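Local coordinates for protein (S)-ureidoglycine aminohydrolase (PDB 1RC6) that catalyses the manganese-dependent deamination of (S)-ureidoglycine to (S)-ureidoglycolate and ammonia in allantoin degradation, at residues A57-Y62 / Y132-V137; N180-S185 / Y251-N256; E196-E201 / A232-A237; A204-G209 / D226-G231. One frame throughout, in Å; residues are numbered along the deposited sequence.

Interaction 1: A57-Y62 / Y132-V137; sequences ASFVDY and YKRRYV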
loop_
_atom_site.group_PDB
_atom_site.type_symbol
_atom_site.label_atom_id
_atom_site.label_comp_id
_atom_site.label_asym_id
_atom_site.label_seq_id
_atom_site.Cartn_x
_atom_site.Cartn_y
_atom_site.Cartn_z
ATOM N N ALA A 57 -0.641 -8.919 -10.557
ATOM C CA ALA A 57 -1.254 -8.786 -9.244
ATOM C C ALA A 57 -2.728 -9.145 -9.264
ATOM O O ALA A 57 -3.391 -9.056 -10.299
ATOM C CB ALA A 57 -1.077 -7.370 -8.734
ATOM N N SER A 58 -3.231 -9.563 -8.107
ATOM C CA SER A 58 -4.632 -9.923 -7.972
ATOM C C SER A 58 -5.296 -8.804 -7.187
ATOM O O SER A 58 -6.227 -9.030 -6.417
ATOM C CB SER A 58 -4.772 -11.251 -7.227
ATOM O OG SER A 58 -4.237 -11.158 -5.917
ATOM N N PHE A 59 -4.784 -7.593 -7.380
ATOM C CA PHE A 59 -5.300 -6.402 -6.726
ATOM C C PHE A 59 -4.871 -5.204 -7.540
ATOM O O PHE A 59 -4.120 -5.340 -8.508
ATOM C CB PHE A 59 -4.730 -6.262 -5.312
ATOM C CG PHE A 59 -3.213 -6.242 -5.256
ATOM C CD1 PHE A 59 -2.487 -7.427 -5.140
ATOM C CD2 PHE A 59 -2.513 -5.037 -5.316
ATOM C CE1 PHE A 59 -1.091 -7.411 -5.080
ATOM C CE2 PHE A 59 -1.120 -5.013 -5.260
ATOM C CZ PHE A 59 -0.411 -6.204 -5.142
ATOM N N VAL A 60 -5.364 -4.030 -7.170
ATOM C CA VAL A 60 -4.967 -2.807 -7.846
ATOM C C VAL A 60 -4.675 -1.853 -6.725
ATOM O O VAL A 60 -5.499 -1.718 -5.829
ATOM C CB VAL A 60 -6.087 -2.185 -8.679
ATOM C CG1 VAL A 60 -5.552 -0.961 -9.385
ATOM C CG2 VAL A 60 -6.642 -3.188 -9.677
ATOM N N ASP A 61 -3.509 -1.219 -6.729
ATOM C CA ASP A 61 -3.222 -0.263 -5.671
ATOM C C ASP A 61 -2.814 1.067 -6.277
ATOM O O ASP A 61 -2.464 1.134 -7.459
ATOM C CB ASP A 61 -2.187 -0.806 -4.680
ATOM C CG ASP A 61 -0.937 -1.311 -5.345
ATOM O OD1 ASP A 61 -0.106 -1.893 -4.619
ATOM O OD2 ASP A 61 -0.781 -1.129 -6.578
ATOM N N TYR A 62 -2.907 2.134 -5.487
ATOM C CA TYR A 62 -2.613 3.466 -5.993
ATOM C C TYR A 62 -1.839 4.341 -5.038
ATOM O O TYR A 62 -1.751 4.083 -3.838
ATOM C CB TYR A 62 -3.901 4.248 -6.287
ATOM C CG TYR A 62 -5.066 3.490 -6.868
ATOM C CD1 TYR A 62 -5.628 2.399 -6.200
ATOM C CD2 TYR A 62 -5.628 3.880 -8.081
ATOM C CE1 TYR A 62 -6.725 1.708 -6.737
ATOM C CE2 TYR A 62 -6.724 3.201 -8.623
ATOM C CZ TYR A 62 -7.264 2.123 -7.948
ATOM O OH TYR A 62 -8.342 1.477 -8.499
ATOM N N TYR A 132 -5.675 0.920 -2.053
ATOM C CA TYR A 132 -5.605 -0.482 -2.407
ATOM C C TYR A 132 -6.984 -1.098 -2.486
ATOM O O TYR A 132 -7.862 -0.773 -1.687
ATOM C CB TYR A 132 -4.774 -1.213 -1.357
ATOM C CG TYR A 132 -4.687 -2.713 -1.527
ATOM C CD1 TYR A 132 -5.731 -3.543 -1.140
ATOM C CD2 TYR A 132 -3.533 -3.308 -2.042
ATOM C CE1 TYR A 132 -5.621 -4.935 -1.248
ATOM C CE2 TYR A 132 -3.420 -4.693 -2.158
ATOM C CZ TYR A 132 -4.460 -5.499 -1.753
ATOM O OH TYR A 132 -4.318 -6.873 -1.799
ATOM N N LYS A 133 -7.182 -1.987 -3.451
ATOM C CA LYS A 133 -8.463 -2.656 -3.588
ATOM C C LYS A 133 -8.253 -4.030 -4.196
ATOM O O LYS A 133 -7.316 -4.238 -4.950
ATOM C CB LYS A 133 -9.408 -1.852 -4.478
ATOM C CG LYS A 133 -9.018 -1.845 -5.956
ATOM C CD LYS A 133 -10.119 -1.257 -6.835
ATOM C CE LYS A 133 -9.699 -1.231 -8.286
ATOM N NZ LYS A 133 -10.766 -0.728 -9.189
ATOM N N ARG A 134 -9.123 -4.970 -3.848
ATOM C CA ARG A 134 -9.065 -6.329 -4.386
ATOM C C ARG A 134 -10.465 -6.921 -4.302
ATOM O O ARG A 134 -11.334 -6.378 -3.624
ATOM C CB ARG A 134 -8.094 -7.214 -3.593
ATOM C CG ARG A 134 -8.587 -7.623 -2.235
ATOM C CD ARG A 134 -7.604 -8.527 -1.511
ATOM N NE ARG A 134 -7.395 -9.801 -2.197
ATOM C CZ ARG A 134 -6.262 -10.132 -2.815
ATOM N NH1 ARG A 134 -5.235 -9.284 -2.829
ATOM N NH2 ARG A 134 -6.156 -11.300 -3.431
ATOM N N ARG A 135 -10.684 -8.024 -5.004
ATOM C CA ARG A 135 -11.977 -8.672 -4.979
ATOM C C ARG A 135 -11.995 -9.627 -3.783
ATOM O O ARG A 135 -11.250 -10.611 -3.732
ATOM C CB ARG A 135 -12.221 -9.407 -6.300
ATOM C CG ARG A 135 -13.599 -10.030 -6.424
ATOM C CD ARG A 135 -14.120 -9.912 -7.851
ATOM N NE ARG A 135 -13.210 -10.484 -8.846
ATOM C CZ ARG A 135 -13.392 -10.412 -10.164
ATOM N NH1 ARG A 135 -14.454 -9.790 -10.662
ATOM N NH2 ARG A 135 -12.508 -10.959 -10.991
ATOM N N TYR A 136 -12.837 -9.314 -2.811
ATOM C CA TYR A 136 -12.950 -10.119 -1.606
ATOM C C TYR A 136 -13.428 -11.562 -1.806
ATOM O O TYR A 136 -14.301 -11.839 -2.633
ATOM C CB TYR A 136 -13.869 -9.420 -0.615
ATOM C CG TYR A 136 -14.124 -10.228 0.626
ATOM C CD1 TYR A 136 -15.296 -10.968 0.771
ATOM C CD2 TYR A 136 -13.181 -10.279 1.644
ATOM C CE1 TYR A 136 -15.519 -11.742 1.907
ATOM C CE2 TYR A 136 -13.387 -11.050 2.787
ATOM C CZ TYR A 136 -14.556 -11.780 2.914
ATOM O OH TYR A 136 -14.758 -12.537 4.050
ATOM N N VAL A 137 -12.854 -12.482 -1.035
ATOM C CA VAL A 137 -13.242 -13.881 -1.136
ATOM C C VAL A 137 -13.950 -14.359 0.122
ATOM O O VAL A 137 -13.336 -14.572 1.173
ATOM C CB VAL A 137 -12.042 -14.785 -1.400
ATOM C CG1 VAL A 137 -12.484 -16.233 -1.356
ATOM C CG2 VAL A 137 -11.455 -14.460 -2.752
#
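R134 and Y132 hold S58 and F59 through their side chains. R134 NH2 donates to S58 OG at 3.1 Å, with the hydroxyl tilted 28° out of the guanidinium plane. S58 OG is also hydrogen-bonded to E201 OE2. S58 O lies over one guanidinium face. R134 NH1 donates in plane to Y132 OH, 2.8 Å away. The bend at chi3 (-63°) turns the guanidinium toward both hydroxyls. The Y132 ring runs nearly parallel to the F59 ring but is slid aside, with CE2 over one face of F59. A leucine in place of R134 would probably leave Y132 OH and S58 OG without their shared donor. V60 and K133 form an antiparallel hydrogen-bonded pair on the face opposite D61 and Y132. The extended K133 chain lies alongside V60 and brings CE to the edge of the Y62 ring. D61 OD1 probably hydrogen-bonds Y227 OH. Strand 60-67 sits between strands 46-49 and 127-135, and F59 and Y132 both touch S252 on strand 247-254 of the other large sheet.

Interaction 2: N180-S185 / Y251-N256; sequences NMHILS and YSKDCN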
loop_
_atom_site.group_PDB
_atom_site.type_symbol
_atom_site.label_atom_id
_atom_site.label_comp_id
_atom_site.label_asym_id
_atom_site.label_seq_id
_atom_site.Cartn_x
_atom_site.Cartn_y
_atom_site.Cartn_z
ATOM N N ASN A 180 -4.302 -8.566 4.518
ATOM C CA ASN A 180 -3.765 -7.786 5.612
ATOM C C ASN A 180 -2.729 -6.816 5.070
ATOM O O ASN A 180 -2.149 -7.054 4.019
ATOM C CB ASN A 180 -3.149 -8.695 6.665
ATOM C CG ASN A 180 -3.202 -8.088 8.064
ATOM O OD1 ASN A 180 -3.148 -8.801 9.065
ATOM N ND2 ASN A 180 -3.300 -6.770 8.136
ATOM N N MET A 181 -2.537 -5.703 5.768
ATOM C CA MET A 181 -1.560 -4.698 5.376
ATOM C C MET A 181 -0.530 -4.655 6.501
ATOM O O MET A 181 -0.884 -4.757 7.677
ATOM C CB MET A 181 -2.215 -3.315 5.225
ATOM C CG MET A 181 -3.226 -3.157 4.088
ATOM S SD MET A 181 -2.538 -3.190 2.401
ATOM C CE MET A 181 -0.956 -2.456 2.672
ATOM N N HIS A 182 0.741 -4.523 6.154
ATOM C CA HIS A 182 1.774 -4.472 7.179
ATOM C C HIS A 182 2.754 -3.342 6.910
ATOM O O HIS A 182 2.883 -2.875 5.784
ATOM C CB HIS A 182 2.572 -5.784 7.229
ATOM C CG HIS A 182 1.739 -7.000 7.460
ATOM N ND1 HIS A 182 1.107 -7.672 6.439
ATOM C CD2 HIS A 182 1.439 -7.671 8.594
ATOM C CE1 HIS A 182 0.453 -8.709 6.934
ATOM N NE2 HIS A 182 0.639 -8.730 8.242
ATOM N N ILE A 183 3.441 -2.913 7.959
ATOM C CA ILE A 183 4.456 -1.884 7.843
ATOM C C ILE A 183 5.693 -2.444 8.533
ATOM O O ILE A 183 5.605 -2.914 9.665
ATOM C CB ILE A 183 4.057 -0.579 8.559
ATOM C CG1 ILE A 183 3.237 0.312 7.625
ATOM C CG2 ILE A 183 5.315 0.148 9.029
ATOM C CD1 ILE A 183 2.819 1.652 8.245
ATOM N N LEU A 184 6.830 -2.421 7.846
ATOM C CA LEU A 184 8.089 -2.898 8.416
ATOM C C LEU A 184 9.006 -1.695 8.605
ATOM O O LEU A 184 9.118 -0.853 7.711
ATOM C CB LEU A 184 8.756 -3.922 7.494
ATOM C CG LEU A 184 8.625 -5.386 7.929
ATOM C CD1 LEU A 184 9.173 -6.311 6.858
ATOM C CD2 LEU A 184 9.372 -5.586 9.236
ATOM N N SER A 185 9.649 -1.604 9.766
ATOM C CA SER A 185 10.540 -0.486 10.046
ATOM C C SER A 185 11.913 -1.000 10.466
ATOM O O SER A 185 12.012 -2.030 11.128
ATOM C CB SER A 185 9.940 0.392 11.150
ATOM O OG SER A 185 10.467 1.713 11.124
ATOM N N TYR A 251 3.076 -2.661 3.105
ATOM C CA TYR A 251 2.840 -3.649 2.069
ATOM C C TYR A 251 1.654 -4.559 2.319
ATOM O O TYR A 251 1.357 -4.924 3.457
ATOM C CB TYR A 251 4.092 -4.507 1.861
ATOM C CG TYR A 251 4.346 -5.527 2.946
ATOM C CD1 TYR A 251 5.064 -5.190 4.104
ATOM C CD2 TYR A 251 3.883 -6.838 2.812
ATOM C CE1 TYR A 251 5.319 -6.142 5.100
ATOM C CE2 TYR A 251 4.130 -7.799 3.807
ATOM C CZ TYR A 251 4.847 -7.441 4.942
ATOM O OH TYR A 251 5.071 -8.388 5.919
ATOM N N SER A 252 1.000 -4.941 1.230
ATOM C CA SER A 252 -0.159 -5.806 1.273
ATOM C C SER A 252 0.225 -7.276 1.251
ATOM O O SER A 252 1.366 -7.628 0.995
ATOM C CB SER A 252 -1.075 -5.493 0.101
ATOM O OG SER A 252 -0.358 -5.498 -1.118
ATOM N N LYS A 253 -0.754 -8.132 1.512
ATOM C CA LYS A 253 -0.548 -9.567 1.568
ATOM C C LYS A 253 -1.904 -10.244 1.686
ATOM O O LYS A 253 -2.651 -9.962 2.608
ATOM C CB LYS A 253 0.298 -9.887 2.803
ATOM C CG LYS A 253 0.117 -11.280 3.377
ATOM C CD LYS A 253 0.586 -11.342 4.835
ATOM C CE LYS A 253 0.591 -12.774 5.387
ATOM N NZ LYS A 253 1.607 -13.663 4.731
ATOM N N ASP A 254 -2.236 -11.119 0.748
ATOM C CA ASP A 254 -3.502 -11.852 0.811
ATOM C C ASP A 254 -3.266 -13.028 1.767
ATOM O O ASP A 254 -2.137 -13.514 1.893
ATOM C CB ASP A 254 -3.897 -12.387 -0.567
ATOM C CG ASP A 254 -2.867 -13.338 -1.137
ATOM O OD1 ASP A 254 -1.776 -12.877 -1.532
ATOM O OD2 ASP A 254 -3.139 -14.548 -1.179
ATOM N N CYS A 255 -4.318 -13.489 2.437
ATOM C CA CYS A 255 -4.165 -14.584 3.385
ATOM C C CYS A 255 -5.467 -15.248 3.783
ATOM O O CYS A 255 -6.546 -14.859 3.342
ATOM C CB CYS A 255 -3.491 -14.064 4.644
ATOM S SG CYS A 255 -4.423 -12.706 5.404
ATOM N N ASN A 256 -5.341 -16.261 4.638
ATOM C CA ASN A 256 -6.473 -17.023 5.157
ATOM C C ASN A 256 -7.389 -17.674 4.126
ATOM O O ASN A 256 -8.548 -17.961 4.432
ATOM C CB ASN A 256 -7.339 -16.152 6.068
ATOM C CG ASN A 256 -6.554 -15.509 7.199
ATOM O OD1 ASN A 256 -5.525 -16.030 7.660
ATOM N ND2 ASN A 256 -7.055 -14.373 7.669
#
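H182 and Y251 pair through two backbone bonds, H182 N to Y251 O at 2.8 Å and Y251 N to H182 O at 2.7 Å. N180 and K253 form the next hydrogen-bonded pair, with N180 N donating to K253 O at 2.9 Å. M181 and S252 lie between them as a non-hydrogen-bonded pair. The short strands are antiparallel, with their directions 143° apart. On the H182 face, CB of H182 sits over the Y251 ring in a CH-pi contact, 3.9 Å from the ring centroid. The two rings are nearly parallel but barely overlap. Y251 CG stands between its backbone N and carbonyl carbon (chi1 75°), which carries the ring across to H182. K253 CD meets H182 CE1, and L184 CD1 borders Y251 CE1. On the other face, M181 folds back at chi2 and chi3, and its SD rests 3.6 Å from S252 CB. An alanine in place of Y251 would probably leave H182 CB without its ring cover and open a gap beside L184. Both strands belong to the cupin barrel of the C-terminal half. K253 probably binds substrate and the nearby H202 manganese, by similarity, consistent with this pairing lining one side of the active-site pocket.

Interaction 3: E196-E201 / A232-A237; sequences ETHVQE and AYSLQA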
loop_
_atom_site.group_PDB
_atom_site.type_symbol
_atom_site.label_atom_id
_atom_site.label_comp_id
_atom_site.label_asym_id
_atom_site.label_seq_id
_atom_site.Cartn_x
_atom_site.Cartn_y
_atom_site.Cartn_z
ATOM N N GLU A 196 12.270 -13.162 2.488
ATOM C CA GLU A 196 11.069 -13.991 2.427
ATOM C C GLU A 196 10.828 -14.608 1.046
ATOM O O GLU A 196 11.259 -14.076 0.021
ATOM C CB GLU A 196 9.831 -13.172 2.822
ATOM C CG GLU A 196 8.642 -14.023 3.261
ATOM C CD GLU A 196 7.306 -13.304 3.140
ATOM O OE1 GLU A 196 7.202 -12.142 3.582
ATOM O OE2 GLU A 196 6.350 -13.905 2.610
ATOM N N THR A 197 10.135 -15.743 1.040
ATOM C CA THR A 197 9.772 -16.456 -0.181
ATOM C C THR A 197 8.272 -16.677 -0.024
ATOM O O THR A 197 7.800 -16.922 1.087
ATOM C CB THR A 197 10.498 -17.794 -0.271
ATOM O OG1 THR A 197 11.904 -17.570 -0.104
ATOM C CG2 THR A 197 10.242 -18.454 -1.627
ATOM N N HIS A 198 7.514 -16.618 -1.113
ATOM C CA HIS A 198 6.071 -16.735 -0.954
ATOM C C HIS A 198 5.247 -16.983 -2.206
ATOM O O HIS A 198 5.598 -16.541 -3.299
ATOM C CB HIS A 198 5.589 -15.442 -0.307
ATOM C CG HIS A 198 6.237 -14.222 -0.888
ATOM N ND1 HIS A 198 5.957 -13.763 -2.158
ATOM C CD2 HIS A 198 7.218 -13.420 -0.409
ATOM C CE1 HIS A 198 6.738 -12.734 -2.437
ATOM N NE2 HIS A 198 7.514 -12.506 -1.392
ATOM N N VAL A 199 4.131 -17.682 -2.021
ATOM C CA VAL A 199 3.192 -17.959 -3.105
ATOM C C VAL A 199 2.339 -16.694 -3.260
ATOM O O VAL A 199 1.818 -16.401 -4.338
ATOM C CB VAL A 199 2.257 -19.155 -2.762
ATOM C CG1 VAL A 199 1.084 -19.217 -3.740
ATOM C CG2 VAL A 199 3.039 -20.457 -2.809
ATOM N N GLN A 200 2.213 -15.941 -2.169
ATOM C CA GLN A 200 1.425 -14.714 -2.171
ATOM C C GLN A 200 2.201 -13.505 -2.676
ATOM O O GLN A 200 3.382 -13.326 -2.364
ATOM C CB GLN A 200 0.883 -14.400 -0.764
ATOM C CG GLN A 200 1.100 -15.473 0.304
ATOM C CD GLN A 200 2.532 -15.518 0.822
ATOM O OE1 GLN A 200 3.075 -14.504 1.274
ATOM N NE2 GLN A 200 3.149 -16.697 0.762
ATOM N N GLU A 201 1.514 -12.677 -3.455
ATOM C CA GLU A 201 2.095 -11.459 -4.007
ATOM C C GLU A 201 2.282 -10.440 -2.885
ATOM O O GLU A 201 1.831 -10.640 -1.757
ATOM C CB GLU A 201 1.151 -10.844 -5.034
ATOM C CG GLU A 201 0.587 -11.801 -6.051
ATOM C CD GLU A 201 -0.803 -11.384 -6.509
ATOM O OE1 GLU A 201 -1.248 -11.869 -7.565
ATOM O OE2 GLU A 201 -1.457 -10.580 -5.809
ATOM N N ALA A 232 4.031 -13.660 -7.215
ATOM C CA ALA A 232 3.867 -14.967 -6.591
ATOM C C ALA A 232 5.049 -15.884 -6.932
ATOM O O ALA A 232 5.439 -16.022 -8.102
ATOM C CB ALA A 232 2.555 -15.599 -7.046
ATOM N N TYR A 233 5.606 -16.505 -5.896
ATOM C CA TYR A 233 6.743 -17.401 -6.035
ATOM C C TYR A 233 8.007 -16.607 -6.340
ATOM O O TYR A 233 8.655 -16.830 -7.355
ATOM C CB TYR A 233 6.491 -18.411 -7.149
ATOM C CG TYR A 233 5.304 -19.318 -6.923
ATOM C CD1 TYR A 233 5.384 -20.419 -6.067
ATOM C CD2 TYR A 233 4.108 -19.095 -7.595
ATOM C CE1 TYR A 233 4.300 -21.278 -5.894
ATOM C CE2 TYR A 233 3.018 -19.937 -7.432
ATOM C CZ TYR A 233 3.110 -21.030 -6.585
ATOM O OH TYR A 233 2.005 -21.856 -6.452
ATOM N N SER A 234 8.353 -15.675 -5.459
ATOM C CA SER A 234 9.551 -14.864 -5.631
ATOM C C SER A 234 10.281 -14.743 -4.293
ATOM O O SER A 234 9.667 -14.909 -3.234
ATOM C CB SER A 234 9.173 -13.473 -6.157
ATOM O OG SER A 234 8.341 -12.765 -5.247
ATOM N N LEU A 235 11.588 -14.473 -4.332
ATOM C CA LEU A 235 12.364 -14.320 -3.099
ATOM C C LEU A 235 12.793 -12.879 -2.881
ATOM O O LEU A 235 13.468 -12.288 -3.723
ATOM C CB LEU A 235 13.605 -15.214 -3.113
ATOM C CG LEU A 235 14.690 -14.831 -2.084
ATOM C CD1 LEU A 235 14.103 -14.716 -0.682
ATOM C CD2 LEU A 235 15.790 -15.873 -2.111
ATOM N N GLN A 236 12.419 -12.332 -1.728
ATOM C CA GLN A 236 12.737 -10.953 -1.388
ATOM C C GLN A 236 13.809 -10.860 -0.306
ATOM O O GLN A 236 14.135 -11.842 0.354
ATOM C CB GLN A 236 11.471 -10.237 -0.905
ATOM C CG GLN A 236 10.194 -10.654 -1.641
ATOM C CD GLN A 236 10.202 -10.285 -3.119
ATOM O OE1 GLN A 236 9.332 -10.715 -3.879
ATOM N NE2 GLN A 236 11.179 -9.482 -3.529
ATOM N N ALA A 237 14.344 -9.659 -0.129
ATOM C CA ALA A 237 15.368 -9.404 0.867
ATOM C C ALA A 237 15.759 -7.933 0.819
ATOM O O ALA A 237 15.866 -7.348 -0.259
ATOM C CB ALA A 237 16.578 -10.276 0.604
#
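H198 lies across from S234 and Q236, and its ring can be followed outward from CB. CB carries CG between the backbone N and the carbonyl carbon (chi1 42°), which swings the imidazole over the neighbouring strand. S234 O comes over one face of the ring, offset toward the rim, with CD2 and ND1 each 4.0 Å from it. Farther out, CE1 meets S234 OG at 3.2 Å. The hydroxyl has its hydrogen bond with G231 O, and CE1 packs against it. At the far edge, NE2 has Q236 CG 3.3 Å away, close to the ring plane. E196 CG of its own strand lies at another part of the ring edge. Q236 N donates to E196 O at 2.7 Å, and E196 N donates to Q236 O at 3.1 Å from above the carbonyl plane. Y233 N bonds to H198 O, while the bond from H198 N to S234 O is weak. On the outer side, V199 lies alongside Y233, and V199 CG2 approaches Y233 CE1 to 3.4 Å. T197 and L235 pack on the face turned from H198. H202 stands edge-to-face with the H198 ring. E196, H198, H202 and Q236 probably bind manganese, as in relatives, and E196 and Q236 also substrate. E196 and H198 lie on strand 193-198, Q236 on its sheet partner 234-240 and H202 at the start of strand 202-208, consistent with a cupin metal site.

Interaction 4: A204-G209 / D226-G231; sequences AYILSG and DYIFMG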
loop_
_atom_site.group_PDB
_atom_site.type_symbol
_atom_site.label_atom_id
_atom_site.label_comp_id
_atom_site.label_asym_id
_atom_site.label_seq_id
_atom_site.Cartn_x
_atom_site.Cartn_y
_atom_site.Cartn_z
ATOM N N ALA A 204 4.643 -3.215 -2.143
ATOM C CA ALA A 204 5.218 -2.386 -1.106
ATOM C C ALA A 204 5.539 -0.993 -1.583
ATOM O O ALA A 204 6.009 -0.793 -2.705
ATOM C CB ALA A 204 6.461 -3.038 -0.556
ATOM N N TYR A 205 5.254 -0.028 -0.722
ATOM C CA TYR A 205 5.536 1.370 -0.989
ATOM C C TYR A 205 6.474 1.789 0.131
ATOM O O TYR A 205 6.132 1.671 1.309
ATOM C CB TYR A 205 4.272 2.216 -0.921
ATOM C CG TYR A 205 4.534 3.688 -1.130
ATOM C CD1 TYR A 205 4.800 4.194 -2.406
ATOM C CD2 TYR A 205 4.524 4.581 -0.057
ATOM C CE1 TYR A 205 5.046 5.555 -2.608
ATOM C CE2 TYR A 205 4.769 5.943 -0.249
ATOM C CZ TYR A 205 5.028 6.423 -1.526
ATOM O OH TYR A 205 5.264 7.772 -1.719
ATOM N N ILE A 206 7.661 2.262 -0.235
ATOM C CA ILE A 206 8.645 2.685 0.750
ATOM C C ILE A 206 8.210 3.986 1.389
ATOM O O ILE A 206 8.212 5.036 0.744
ATOM C CB ILE A 206 9.995 2.893 0.103
ATOM C CG1 ILE A 206 10.363 1.645 -0.698
ATOM C CG2 ILE A 206 11.035 3.195 1.170
ATOM C CD1 ILE A 206 10.448 0.389 0.131
ATOM N N LEU A 207 7.845 3.905 2.664
ATOM C CA LEU A 207 7.372 5.060 3.421
ATOM C C LEU A 207 8.442 6.055 3.832
ATOM O O LEU A 207 8.203 7.264 3.855
ATOM C CB LEU A 207 6.634 4.589 4.667
ATOM C CG LEU A 207 5.281 3.956 4.393
ATOM C CD1 LEU A 207 4.705 3.423 5.686
ATOM C CD2 LEU A 207 4.362 4.998 3.777
ATOM N N SER A 208 9.619 5.551 4.173
ATOM C CA SER A 208 10.685 6.441 4.591
ATOM C C SER A 208 12.026 5.748 4.632
ATOM O O SER A 208 12.123 4.527 4.526
ATOM C CB SER A 208 10.385 7.007 5.981
ATOM O OG SER A 208 10.578 6.013 6.976
ATOM N N GLY A 209 13.063 6.558 4.798
ATOM C CA GLY A 209 14.402 6.033 4.876
ATOM C C GLY A 209 14.959 5.652 3.531
ATOM O O GLY A 209 14.528 6.142 2.495
ATOM N N ASP A 226 9.534 4.939 -3.551
ATOM C CA ASP A 226 9.584 3.805 -4.467
ATOM C C ASP A 226 8.463 2.818 -4.177
ATOM O O ASP A 226 7.961 2.742 -3.053
ATOM C CB ASP A 226 10.916 3.062 -4.337
ATOM C CG ASP A 226 12.081 3.815 -4.957
ATOM O OD1 ASP A 226 13.220 3.304 -4.860
ATOM O OD2 ASP A 226 11.863 4.907 -5.541
ATOM N N TYR A 227 8.080 2.055 -5.197
ATOM C CA TYR A 227 7.041 1.056 -5.052
ATOM C C TYR A 227 7.579 -0.238 -5.605
ATOM O O TYR A 227 8.246 -0.239 -6.623
ATOM C CB TYR A 227 5.785 1.430 -5.832
ATOM C CG TYR A 227 4.725 0.359 -5.737
ATOM C CD1 TYR A 227 3.944 0.223 -4.592
ATOM C CD2 TYR A 227 4.546 -0.558 -6.768
ATOM C CE1 TYR A 227 3.006 -0.810 -4.475
ATOM C CE2 TYR A 227 3.617 -1.590 -6.673
ATOM C CZ TYR A 227 2.853 -1.710 -5.528
ATOM O OH TYR A 227 1.940 -2.726 -5.446
ATOM N N ILE A 228 7.267 -1.347 -4.956
ATOM C CA ILE A 228 7.772 -2.618 -5.425
ATOM C C ILE A 228 6.708 -3.695 -5.490
ATOM O O ILE A 228 5.994 -3.930 -4.513
ATOM C CB ILE A 228 8.876 -3.130 -4.501
ATOM C CG1 ILE A 228 9.882 -2.022 -4.233
ATOM C CG2 ILE A 228 9.549 -4.343 -5.120
ATOM C CD1 ILE A 228 10.888 -2.389 -3.181
ATOM N N PHE A 229 6.611 -4.351 -6.640
ATOM C CA PHE A 229 5.665 -5.444 -6.800
ATOM C C PHE A 229 6.402 -6.776 -6.762
ATOM O O PHE A 229 7.151 -7.098 -7.674
ATOM C CB PHE A 229 4.913 -5.360 -8.123
ATOM C CG PHE A 229 4.103 -6.586 -8.413
ATOM C CD1 PHE A 229 4.411 -7.401 -9.496
ATOM C CD2 PHE A 229 3.042 -6.946 -7.578
ATOM C CE1 PHE A 229 3.669 -8.563 -9.749
ATOM C CE2 PHE A 229 2.300 -8.096 -7.815
ATOM C CZ PHE A 229 2.610 -8.908 -8.902
ATOM N N MET A 230 6.177 -7.540 -5.703
ATOM C CA MET A 230 6.809 -8.839 -5.530
ATOM C C MET A 230 5.775 -9.888 -5.929
ATOM O O MET A 230 4.818 -10.142 -5.196
ATOM C CB MET A 230 7.204 -9.016 -4.065
ATOM C CG MET A 230 8.088 -7.906 -3.491
ATOM S SD MET A 230 8.150 -7.956 -1.660
ATOM C CE MET A 230 8.628 -6.284 -1.255
ATOM N N GLY A 231 5.965 -10.495 -7.093
ATOM C CA GLY A 231 5.022 -11.490 -7.573
ATOM C C GLY A 231 4.973 -12.810 -6.821
ATOM O O GLY A 231 5.759 -13.062 -5.906
#
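A204 and M230 meet in the apolar centre, with A204 CB 4.0 Å from M230 CE. The M230 chain runs extended beyond CG, which lets the methyl reach across to the alanine. On the same face I206 CD1 comes to 4.3 Å from I228 CD1, and V222 of strand 219-223 touches both isoleucines. Y249 covers A204 and I206 as well. A204 and I228 form a hydrogen-bonded pair, with A204 N to I228 O at 2.8 Å and I228 N to A204 O at 2.6 Å. I206 N donates to D226 O at 2.9 Å. These are two neighbouring antiparallel strands of the C-terminal cupin barrel. On the side of strand 247-254, L207 and S208 both face S248, a classic beta bulge. On the opposite face of the sheet from A204 and I228, Y205 and Y227 form the non-hydrogen-bonded pair. With chi1 at 177° the Y227 ring is laid beside the A204 carbonyl. Y205 CB packs 4.2 Å from Y227 CD1, while D226 O approaches the Y205 ring obliquely. At the polar edge, Y227 OH is hydrogen-bonded to S51 OG of the N-terminal half. D226 CB lies alongside I206 CG1, and its carboxylate turns to other partners. D226 OD1 forms a salt bridge with R18 and is also bonded to the backbone N of K223.

Overall arrangement
Interaction 1 comes first along the chain. It joins segments 57-62 and 132-137 and closes a loop of mostly strand residues in the N-terminal cupin half. Interaction 2 opens later, at 180-185, and closes only at 251-256. Within that span lies interaction 3, joining 196-201 to 232-237, and within that again lies interaction 4, joining 204-209 to 226-231. No two of them cross. Interactions 2 and 4 share one large sheet, while interaction 3 belongs to the smaller sheet across the same barrel. S58 with E201 and D61 with Y227 link interaction 1 to interactions 3 and 4, so the two cupin halves meet there.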